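PDB 1FNN: CELL division control protein 6 from Pyrobaculum aerophilum, which binds and probably hydrolyses ATP as an AAA+ ATPase and is thought to take part in regulating DNA replication. Local coordinates for residues R121-F135 with D153-H167. Sequence-based numbering, arbitrary orientation.
Sequences RERDLYMFLVLDDAF and DKLGAFRIALVIVGH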
ATOM      1  N   ARG A 121     -27.460 -13.647  21.579  1.00 48.74           N
ATOM      2  CA  ARG A 121     -27.815 -14.630  22.594  1.00 48.38           C
ATOM      3  C   ARG A 121     -28.965 -15.538  22.190  1.00 50.35           C
ATOM      4  O   ARG A 121     -28.781 -16.762  22.141  1.00 50.47           O
ATOM      5  CB  ARG A 121     -28.214 -13.911  23.892  1.00 60.08           C
ATOM      6  CG  ARG A 121     -28.647 -14.870  24.995  1.00 67.95           C
ATOM      7  CD  ARG A 121     -28.933 -14.113  26.296  1.00 70.84           C
ATOM      8  NE  ARG A 121     -28.818 -15.062  27.391  1.00 80.60           N
ATOM      9  CZ  ARG A 121     -28.362 -14.852  28.614  1.00 88.14           C
ATOM     10  NH1 ARG A 121     -27.925 -13.666  29.014  1.00 88.68           N
ATOM     11  NH2 ARG A 121     -28.352 -15.883  29.455  1.00 89.97           N
ATOM     12  N   GLU A 122     -30.098 -14.965  21.790  1.00 50.62           N
ATOM     13  CA  GLU A 122     -31.274 -15.806  21.509  1.00 52.19           C
ATOM     14  C   GLU A 122     -31.191 -16.606  20.239  1.00 54.73           C
ATOM     15  O   GLU A 122     -31.904 -17.599  20.040  1.00 54.14           O
ATOM     16  CB  GLU A 122     -32.515 -14.889  21.478  1.00 57.02           C
ATOM     17  CG  GLU A 122     -32.694 -14.129  22.792  1.00 68.53           C
ATOM     18  CD  GLU A 122     -32.615 -14.985  24.041  1.00 71.65           C
ATOM     19  OE1 GLU A 122     -32.724 -16.227  23.924  1.00 79.99           O
ATOM     20  OE2 GLU A 122     -32.443 -14.435  25.153  1.00 74.90           O
ATOM     21  N   ARG A 123     -30.354 -16.151  19.292  1.00 50.99           N
ATOM     22  CA  ARG A 123     -30.186 -16.907  18.048  1.00 46.34           C
ATOM     23  C   ARG A 123     -28.899 -17.718  18.155  1.00 46.47           C
ATOM     24  O   ARG A 123     -28.541 -18.363  17.177  1.00 47.08           O
ATOM     25  CB  ARG A 123     -30.225 -15.957  16.851  1.00 49.24           C
ATOM     26  CG  ARG A 123     -31.621 -15.456  16.476  1.00 46.83           C
ATOM     27  CD  ARG A 123     -31.625 -14.220  15.601  1.00 49.09           C
ATOM     28  NE  ARG A 123     -30.868 -14.352  14.361  1.00 43.60           N
ATOM     29  CZ  ARG A 123     -30.359 -13.375  13.640  1.00 42.95           C
ATOM     30  NH1 ARG A 123     -29.688 -13.682  12.522  1.00 43.26           N
ATOM     31  NH2 ARG A 123     -30.480 -12.097  13.977  1.00 42.91           N
ATOM     32  N   ASP A 124     -28.218 -17.650  19.283  1.00 47.34           N
ATOM     33  CA  ASP A 124     -26.976 -18.388  19.528  1.00 45.40           C
ATOM     34  C   ASP A 124     -25.977 -18.137  18.377  1.00 42.30           C
ATOM     35  O   ASP A 124     -25.523 -19.074  17.748  1.00 41.09           O
ATOM     36  CB  ASP A 124     -27.283 -19.881  19.651  1.00 42.36           C
ATOM     37  CG  ASP A 124     -26.068 -20.685  20.091  1.00 45.29           C
ATOM     38  OD1 ASP A 124     -25.265 -20.169  20.877  1.00 49.63           O
ATOM     39  OD2 ASP A 124     -25.874 -21.844  19.669  1.00 48.28           O
ATOM     40  N   LEU A 125     -25.612 -16.871  18.198  1.00 40.58           N
ATOM     41  CA  LEU A 125     -24.785 -16.476  17.068  1.00 40.18           C
ATOM     42  C   LEU A 125     -23.382 -16.149  17.604  1.00 39.21           C
ATOM     43  O   LEU A 125     -23.222 -15.943  18.801  1.00 38.54           O
ATOM     44  CB  LEU A 125     -25.272 -15.190  16.400  1.00 40.53           C
ATOM     45  CG  LEU A 125     -26.705 -15.177  15.851  1.00 42.17           C
ATOM     46  CD1 LEU A 125     -27.108 -13.749  15.511  1.00 40.95           C
ATOM     47  CD2 LEU A 125     -26.853 -16.135  14.686  1.00 43.84           C
ATOM     48  N   TYR A 126     -22.421 -16.206  16.709  1.00 39.01           N
ATOM     49  CA  TYR A 126     -21.022 -15.875  17.032  1.00 36.59           C
ATOM     50  C   TYR A 126     -20.572 -14.965  15.880  1.00 35.46           C
ATOM     51  O   TYR A 126     -20.767 -15.296  14.707  1.00 36.51           O
ATOM     52  CB  TYR A 126     -20.187 -17.155  17.127  1.00 35.19           C
ATOM     53  CG  TYR A 126     -20.583 -18.064  18.278  1.00 38.94           C
ATOM     54  CD1 TYR A 126     -21.455 -19.131  18.067  1.00 43.27           C
ATOM     55  CD2 TYR A 126     -20.094 -17.857  19.568  1.00 43.24           C
ATOM     56  CE1 TYR A 126     -21.837 -19.971  19.097  1.00 44.46           C
ATOM     57  CE2 TYR A 126     -20.456 -18.678  20.614  1.00 47.32           C
ATOM     58  CZ  TYR A 126     -21.329 -19.733  20.365  1.00 50.64           C
ATOM     59  OH  TYR A 126     -21.684 -20.551  21.413  1.00 54.35           O
ATOM     60  N   MET A 127     -20.141 -13.773  16.253  1.00 34.73           N
ATOM     61  CA  MET A 127     -19.749 -12.716  15.353  1.00 36.96           C
ATOM     62  C   MET A 127     -18.228 -12.474  15.385  1.00 38.41           C
ATOM     63  O   MET A 127     -17.660 -12.217  16.444  1.00 34.75           O
ATOM     64  CB  MET A 127     -20.482 -11.431  15.796  1.00 32.57           C
ATOM     65  CG  MET A 127     -20.108 -10.231  14.974  1.00 30.31           C
ATOM     66  SD  MET A 127     -21.070  -8.758  15.132  1.00 33.70           S
ATOM     67  CE  MET A 127     -20.961  -8.366  16.879  1.00 36.36           C
ATOM     68  N   PHE A 128     -17.607 -12.572  14.222  1.00 38.19           N
ATOM     69  CA  PHE A 128     -16.225 -12.087  14.048  1.00 36.94           C
ATOM     70  C   PHE A 128     -16.368 -10.668  13.472  1.00 38.44           C
ATOM     71  O   PHE A 128     -16.647 -10.498  12.284  1.00 33.38           O
ATOM     72  CB  PHE A 128     -15.481 -13.013  13.109  1.00 38.88           C
ATOM     73  CG  PHE A 128     -14.147 -12.618  12.565  1.00 35.62           C
ATOM     74  CD1 PHE A 128     -13.724 -13.164  11.367  1.00 40.70           C
ATOM     75  CD2 PHE A 128     -13.303 -11.728  13.209  1.00 39.36           C
ATOM     76  CE1 PHE A 128     -12.489 -12.830  10.817  1.00 45.93           C
ATOM     77  CE2 PHE A 128     -12.072 -11.389  12.669  1.00 38.36           C
ATOM     78  CZ  PHE A 128     -11.665 -11.940  11.469  1.00 36.12           C
ATOM     79  N   LEU A 129     -16.201  -9.683  14.324  1.00 35.22           N
ATOM     80  CA  LEU A 129     -16.405  -8.292  13.978  1.00 35.65           C
ATOM     81  C   LEU A 129     -15.093  -7.584  13.667  1.00 37.52           C
ATOM     82  O   LEU A 129     -14.085  -7.703  14.375  1.00 35.59           O
ATOM     83  CB  LEU A 129     -17.141  -7.622  15.142  1.00 33.74           C
ATOM     84  CG  LEU A 129     -17.424  -6.121  15.039  1.00 37.58           C
ATOM     85  CD1 LEU A 129     -18.374  -5.800  13.871  1.00 33.96           C
ATOM     86  CD2 LEU A 129     -17.986  -5.595  16.362  1.00 32.03           C
ATOM     87  N   VAL A 130     -15.016  -7.043  12.448  1.00 35.87           N
ATOM     88  CA  VAL A 130     -13.816  -6.322  12.055  1.00 35.41           C
ATOM     89  C   VAL A 130     -14.192  -4.838  11.986  1.00 37.72           C
ATOM     90  O   VAL A 130     -15.088  -4.462  11.215  1.00 37.25           O
ATOM     91  CB  VAL A 130     -13.295  -6.797  10.674  1.00 34.18           C
ATOM     92  CG1 VAL A 130     -12.118  -5.920  10.267  1.00 36.69           C
ATOM     93  CG2 VAL A 130     -12.879  -8.279  10.728  1.00 35.97           C
ATOM     94  N   LEU A 131     -13.465  -4.011  12.732  1.00 34.83           N
ATOM     95  CA  LEU A 131     -13.632  -2.562  12.519  1.00 37.08           C
ATOM     96  C   LEU A 131     -12.433  -2.030  11.757  1.00 39.55           C
ATOM     97  O   LEU A 131     -11.411  -1.693  12.382  1.00 37.56           O
ATOM     98  CB  LEU A 131     -13.787  -1.883  13.891  1.00 38.39           C
ATOM     99  CG  LEU A 131     -14.928  -2.436  14.751  1.00 38.48           C
ATOM    100  CD1 LEU A 131     -14.957  -1.742  16.119  1.00 40.29           C
ATOM    101  CD2 LEU A 131     -16.290  -2.291  14.064  1.00 37.81           C
ATOM    102  N   ASP A 132     -12.514  -2.038  10.426  1.00 36.42           N
ATOM    103  CA  ASP A 132     -11.414  -1.635   9.574  1.00 38.27           C
ATOM    104  C   ASP A 132     -11.304  -0.109   9.546  1.00 39.06           C
ATOM    105  O   ASP A 132     -12.276   0.591   9.833  1.00 38.22           O
ATOM    106  CB  ASP A 132     -11.588  -2.135   8.124  1.00 33.33           C
ATOM    107  CG  ASP A 132     -10.262  -2.412   7.459  1.00 37.20           C
ATOM    108  OD1 ASP A 132      -9.209  -1.920   7.955  1.00 33.52           O
ATOM    109  OD2 ASP A 132     -10.235  -3.120   6.432  1.00 35.56           O
ATOM    110  N   ASP A 133     -10.101   0.387   9.363  1.00 37.14           N
ATOM    111  CA  ASP A 133      -9.809   1.819   9.442  1.00 43.08           C
ATOM    112  C   ASP A 133     -10.552   2.494  10.576  1.00 42.93           C
ATOM    113  O   ASP A 133     -11.223   3.508  10.384  1.00 42.69           O
ATOM    114  CB  ASP A 133     -10.143   2.557   8.137  1.00 51.83           C
ATOM    115  CG  ASP A 133      -9.325   1.912   7.021  1.00 54.15           C
ATOM    116  OD1 ASP A 133      -8.151   1.571   7.292  1.00 55.50           O
ATOM    117  OD2 ASP A 133      -9.920   1.786   5.938  1.00 66.68           O
ATOM    118  N   ALA A 134     -10.333   1.958  11.764  1.00 43.81           N
ATOM    119  CA  ALA A 134     -10.981   2.379  12.985  1.00 44.85           C
ATOM    120  C   ALA A 134     -10.522   3.689  13.579  1.00 47.06           C
ATOM    121  O   ALA A 134     -11.263   4.238  14.407  1.00 47.77           O
ATOM    122  CB  ALA A 134     -10.839   1.241  14.008  1.00 46.68           C
ATOM    123  N   PHE A 135      -9.477   4.301  13.076  1.00 46.59           N
ATOM    124  CA  PHE A 135      -9.062   5.656  13.414  1.00 52.50           C
ATOM    125  C   PHE A 135     -10.143   6.656  13.031  1.00 54.76           C
ATOM    126  O   PHE A 135     -10.290   7.699  13.681  1.00 56.88           O
ATOM    127  CB  PHE A 135      -7.741   6.076  12.745  1.00 52.18           C
ATOM    128  CG  PHE A 135      -7.644   5.796  11.280  1.00 51.67           C
ATOM    129  CD1 PHE A 135      -8.032   6.729  10.339  1.00 52.38           C
ATOM    130  CD2 PHE A 135      -7.156   4.583  10.826  1.00 57.20           C
ATOM    131  CE1 PHE A 135      -7.941   6.464   8.986  1.00 51.93           C
ATOM    132  CE2 PHE A 135      -7.056   4.297   9.482  1.00 51.12           C
ATOM    133  CZ  PHE A 135      -7.453   5.248   8.555  1.00 56.77           C
ATOM    134  N   ASP A 153     -21.630 -12.916  30.278  1.00 55.19           N
ATOM    135  CA  ASP A 153     -22.821 -13.348  31.005  1.00 56.04           C
ATOM    136  C   ASP A 153     -24.071 -12.780  30.351  1.00 55.16           C
ATOM    137  O   ASP A 153     -25.020 -13.545  30.177  1.00 54.96           O
ATOM    138  CB  ASP A 153     -22.805 -12.994  32.497  1.00 62.88           C
ATOM    139  CG  ASP A 153     -21.697 -13.749  33.205  1.00 62.43           C
ATOM    140  OD1 ASP A 153     -21.461 -14.932  32.882  1.00 73.23           O
ATOM    141  OD2 ASP A 153     -21.061 -13.152  34.085  1.00 71.55           O
ATOM    142  N   LYS A 154     -23.993 -11.540  29.884  1.00 56.36           N
ATOM    143  CA  LYS A 154     -25.108 -10.989  29.112  1.00 55.94           C
ATOM    144  C   LYS A 154     -25.203 -11.646  27.742  1.00 55.28           C
ATOM    145  O   LYS A 154     -26.303 -11.961  27.283  1.00 52.64           O
ATOM    146  CB  LYS A 154     -24.956  -9.491  28.934  1.00 63.18           C
ATOM    147  CG  LYS A 154     -25.222  -8.651  30.168  1.00 70.88           C
ATOM    148  CD  LYS A 154     -24.670  -7.243  29.954  1.00 74.67           C
ATOM    149  CE  LYS A 154     -25.003  -6.355  31.144  1.00 83.02           C
ATOM    150  NZ  LYS A 154     -24.671  -7.020  32.439  1.00 88.29           N
ATOM    151  N   LEU A 155     -24.052 -11.980  27.126  1.00 53.98           N
ATOM    152  CA  LEU A 155     -24.127 -12.618  25.806  1.00 51.14           C
ATOM    153  C   LEU A 155     -24.538 -14.076  25.885  1.00 50.41           C
ATOM    154  O   LEU A 155     -25.113 -14.613  24.923  1.00 48.09           O
ATOM    155  CB  LEU A 155     -22.774 -12.446  25.103  1.00 43.37           C
ATOM    156  CG  LEU A 155     -22.521 -11.012  24.637  1.00 45.32           C
ATOM    157  CD1 LEU A 155     -21.027 -10.775  24.419  1.00 44.41           C
ATOM    158  CD2 LEU A 155     -23.311 -10.747  23.350  1.00 47.83           C
ATOM    159  N   GLY A 156     -24.126 -14.772  26.957  1.00 51.06           N
ATOM    160  CA  GLY A 156     -24.333 -16.209  27.051  1.00 49.79           C
ATOM    161  C   GLY A 156     -23.085 -17.020  26.753  1.00 51.44           C
ATOM    162  O   GLY A 156     -22.991 -18.219  27.044  1.00 49.24           O
ATOM    163  N   ALA A 157     -22.113 -16.377  26.099  1.00 47.91           N
ATOM    164  CA  ALA A 157     -20.846 -17.012  25.761  1.00 44.40           C
ATOM    165  C   ALA A 157     -19.886 -15.911  25.333  1.00 43.71           C
ATOM    166  O   ALA A 157     -20.323 -14.745  25.324  1.00 43.57           O
ATOM    167  CB  ALA A 157     -21.006 -18.014  24.625  1.00 41.56           C
ATOM    168  N   PHE A 158     -18.628 -16.229  25.010  1.00 44.67           N
ATOM    169  CA  PHE A 158     -17.806 -15.097  24.457  1.00 43.98           C
ATOM    170  C   PHE A 158     -18.198 -15.099  22.981  1.00 43.23           C
ATOM    171  O   PHE A 158     -17.572 -15.806  22.182  1.00 42.01           O
ATOM    172  CB  PHE A 158     -16.346 -15.408  24.743  1.00 43.64           C
ATOM    173  CG  PHE A 158     -15.967 -15.089  26.164  1.00 42.44           C
ATOM    174  CD1 PHE A 158     -15.735 -16.104  27.066  1.00 50.82           C
ATOM    175  CD2 PHE A 158     -15.848 -13.771  26.574  1.00 47.29           C
ATOM    176  CE1 PHE A 158     -15.382 -15.827  28.383  1.00 48.36           C
ATOM    177  CE2 PHE A 158     -15.500 -13.495  27.881  1.00 51.32           C
ATOM    178  CZ  PHE A 158     -15.267 -14.516  28.786  1.00 44.86           C
ATOM    179  N   ARG A 159     -19.266 -14.344  22.660  1.00 39.90           N
ATOM    180  CA  ARG A 159     -19.810 -14.456  21.314  1.00 42.64           C
ATOM    181  C   ARG A 159     -19.146 -13.593  20.273  1.00 40.94           C
ATOM    182  O   ARG A 159     -19.639 -13.548  19.151  1.00 39.51           O
ATOM    183  CB  ARG A 159     -21.348 -14.224  21.376  1.00 41.39           C
ATOM    184  CG  ARG A 159     -22.089 -15.421  21.994  1.00 46.04           C
ATOM    185  CD  ARG A 159     -23.637 -15.165  22.011  1.00 41.66           C
ATOM    186  NE  ARG A 159     -24.319 -16.300  22.659  1.00 46.70           N
ATOM    187  CZ  ARG A 159     -24.481 -17.491  22.108  1.00 48.54           C
ATOM    188  NH1 ARG A 159     -24.028 -17.767  20.891  1.00 42.88           N
ATOM    189  NH2 ARG A 159     -25.098 -18.509  22.703  1.00 50.09           N
ATOM    190  N   ILE A 160     -18.173 -12.762  20.645  1.00 37.32           N
ATOM    191  CA  ILE A 160     -17.585 -11.812  19.727  1.00 39.55           C
ATOM    192  C   ILE A 160     -16.060 -11.945  19.680  1.00 38.87           C
ATOM    193  O   ILE A 160     -15.434 -12.037  20.739  1.00 37.83           O
ATOM    194  CB  ILE A 160     -17.905 -10.366  20.138  1.00 33.30           C
ATOM    195  CG1 ILE A 160     -19.410 -10.069  20.084  1.00 41.83           C
ATOM    196  CG2 ILE A 160     -17.225  -9.346  19.221  1.00 36.10           C
ATOM    197  CD1 ILE A 160     -19.759  -8.695  20.651  1.00 42.15           C
ATOM    198  N   ALA A 161     -15.519 -12.032  18.471  1.00 36.30           N
ATOM    199  CA  ALA A 161     -14.070 -11.941  18.256  1.00 35.04           C
ATOM    200  C   ALA A 161     -13.874 -10.619  17.500  1.00 38.70           C
ATOM    201  O   ALA A 161     -14.644 -10.332  16.564  1.00 35.26           O
ATOM    202  CB  ALA A 161     -13.557 -13.095  17.454  1.00 33.37           C
ATOM    203  N   LEU A 162     -12.980  -9.770  17.987  1.00 35.86           N
ATOM    204  CA  LEU A 162     -12.928  -8.406  17.471  1.00 32.86           C
ATOM    205  C   LEU A 162     -11.548  -8.052  16.934  1.00 38.10           C
ATOM    206  O   LEU A 162     -10.515  -8.218  17.631  1.00 36.32           O
ATOM    207  CB  LEU A 162     -13.278  -7.436  18.611  1.00 35.62           C
ATOM    208  CG  LEU A 162     -13.082  -5.961  18.224  1.00 38.11           C
ATOM    209  CD1 LEU A 162     -14.076  -5.516  17.149  1.00 37.27           C
ATOM    210  CD2 LEU A 162     -13.183  -5.080  19.471  1.00 43.36           C
ATOM    211  N   VAL A 163     -11.491  -7.663  15.661  1.00 36.20           N
ATOM    212  CA  VAL A 163     -10.242  -7.136  15.113  1.00 32.77           C
ATOM    213  C   VAL A 163     -10.470  -5.651  14.792  1.00 37.96           C
ATOM    214  O   VAL A 163     -11.466  -5.316  14.109  1.00 37.18           O
ATOM    215  CB  VAL A 163      -9.797  -7.872  13.838  1.00 36.90           C
ATOM    216  CG1 VAL A 163      -8.568  -7.200  13.197  1.00 38.00           C
ATOM    217  CG2 VAL A 163      -9.393  -9.303  14.182  1.00 36.48           C
ATOM    218  N   ILE A 164      -9.560  -4.779  15.227  1.00 32.73           N
ATOM    219  CA  ILE A 164      -9.600  -3.370  14.868  1.00 35.97           C
ATOM    220  C   ILE A 164      -8.302  -2.981  14.132  1.00 37.39           C
ATOM    221  O   ILE A 164      -7.261  -3.652  14.252  1.00 39.81           O
ATOM    222  CB  ILE A 164      -9.771  -2.419  16.058  1.00 41.87           C
ATOM    223  CG1 ILE A 164      -8.486  -2.358  16.879  1.00 42.61           C
ATOM    224  CG2 ILE A 164     -10.954  -2.842  16.927  1.00 42.14           C
ATOM    225  CD1 ILE A 164      -8.571  -1.351  18.023  1.00 55.89           C
ATOM    226  N   VAL A 165      -8.463  -2.055  13.196  1.00 36.65           N
ATOM    227  CA  VAL A 165      -7.398  -1.724  12.270  1.00 38.68           C
ATOM    228  C   VAL A 165      -7.051  -0.235  12.281  1.00 38.52           C
ATOM    229  O   VAL A 165      -7.927   0.612  12.286  1.00 37.44           O
ATOM    230  CB  VAL A 165      -7.794  -2.130  10.838  1.00 34.79           C
ATOM    231  CG1 VAL A 165      -6.659  -1.818   9.866  1.00 32.99           C
ATOM    232  CG2 VAL A 165      -8.165  -3.598  10.697  1.00 35.41           C
ATOM    233  N   GLY A 166      -5.744   0.069  12.446  1.00 43.44           N
ATOM    234  CA  GLY A 166      -5.334   1.475  12.447  1.00 41.42           C
ATOM    235  C   GLY A 166      -4.009   1.630  11.705  1.00 42.80           C
ATOM    236  O   GLY A 166      -3.435   0.687  11.185  1.00 38.94           O
ATOM    237  N   HIS A 167      -3.519   2.867  11.643  1.00 45.94           N
ATOM    238  CA  HIS A 167      -2.275   3.194  10.980  1.00 47.28           C
ATOM    239  C   HIS A 167      -1.063   3.076  11.897  1.00 48.58           C
ATOM    240  O   HIS A 167      -0.010   2.649  11.434  1.00 48.52           O
ATOM    241  CB  HIS A 167      -2.273   4.643  10.447  1.00 50.54           C
ATOM    242  CG  HIS A 167      -3.113   4.731   9.203  1.00 49.03           C
ATOM    243  ND1 HIS A 167      -3.816   5.861   8.853  1.00 52.74           N
ATOM    244  CD2 HIS A 167      -3.351   3.807   8.231  1.00 54.54           C
ATOM    245  CE1 HIS A 167      -4.452   5.644   7.723  1.00 50.09           C
ATOM    246  NE2 HIS A 167      -4.188   4.410   7.326  1.00 54.31           N
TER
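R159 has CG anti to its own carbonyl carbon (chi1 -73°) and runs extended from CG to NE, which carries its guanidinium across to D124, L125 and Y126. D124 OD1 accepts both R159 NH1 (2.7 Å) and NH2 in a salt bridge, the NH2 distance being doubtfully short; the carboxylate stands nearly perpendicular to the guanidinium. R159 NH1 also reaches L125 O at 2.9 Å, from above the carbonyl plane, while NE holds L155 O, fixing the group's rotation. R159 NH1 lies over one face of the Y126 ring, 3.4 Å from Y126 CZ, an off-centre cation-pi contact. With an alanine here, D124 would probably lose its countercharge, and the carbonyls of L125 and L155 these donors. Beyond this clasp, 127-132 and 160-166 pair in parallel, from M127 N to R159 O through V165 N to L131 O; A134 N then binds V165 O. F135 and H167 form an offset stack, planes 30° apart, its closest approach doubtful. V163 CG2 meets the F128 ring edge, 3.7 Å from F128 CE2. In this P-loop AAA+ sheet, strand 75-80 flanks 127-132 and strand 46-50 flanks 160-166. D132, beside the magnesium site, bonds through OD2 to T58 and Y78; helices 23-38 and 57-68 pack on the F128 and A161 face.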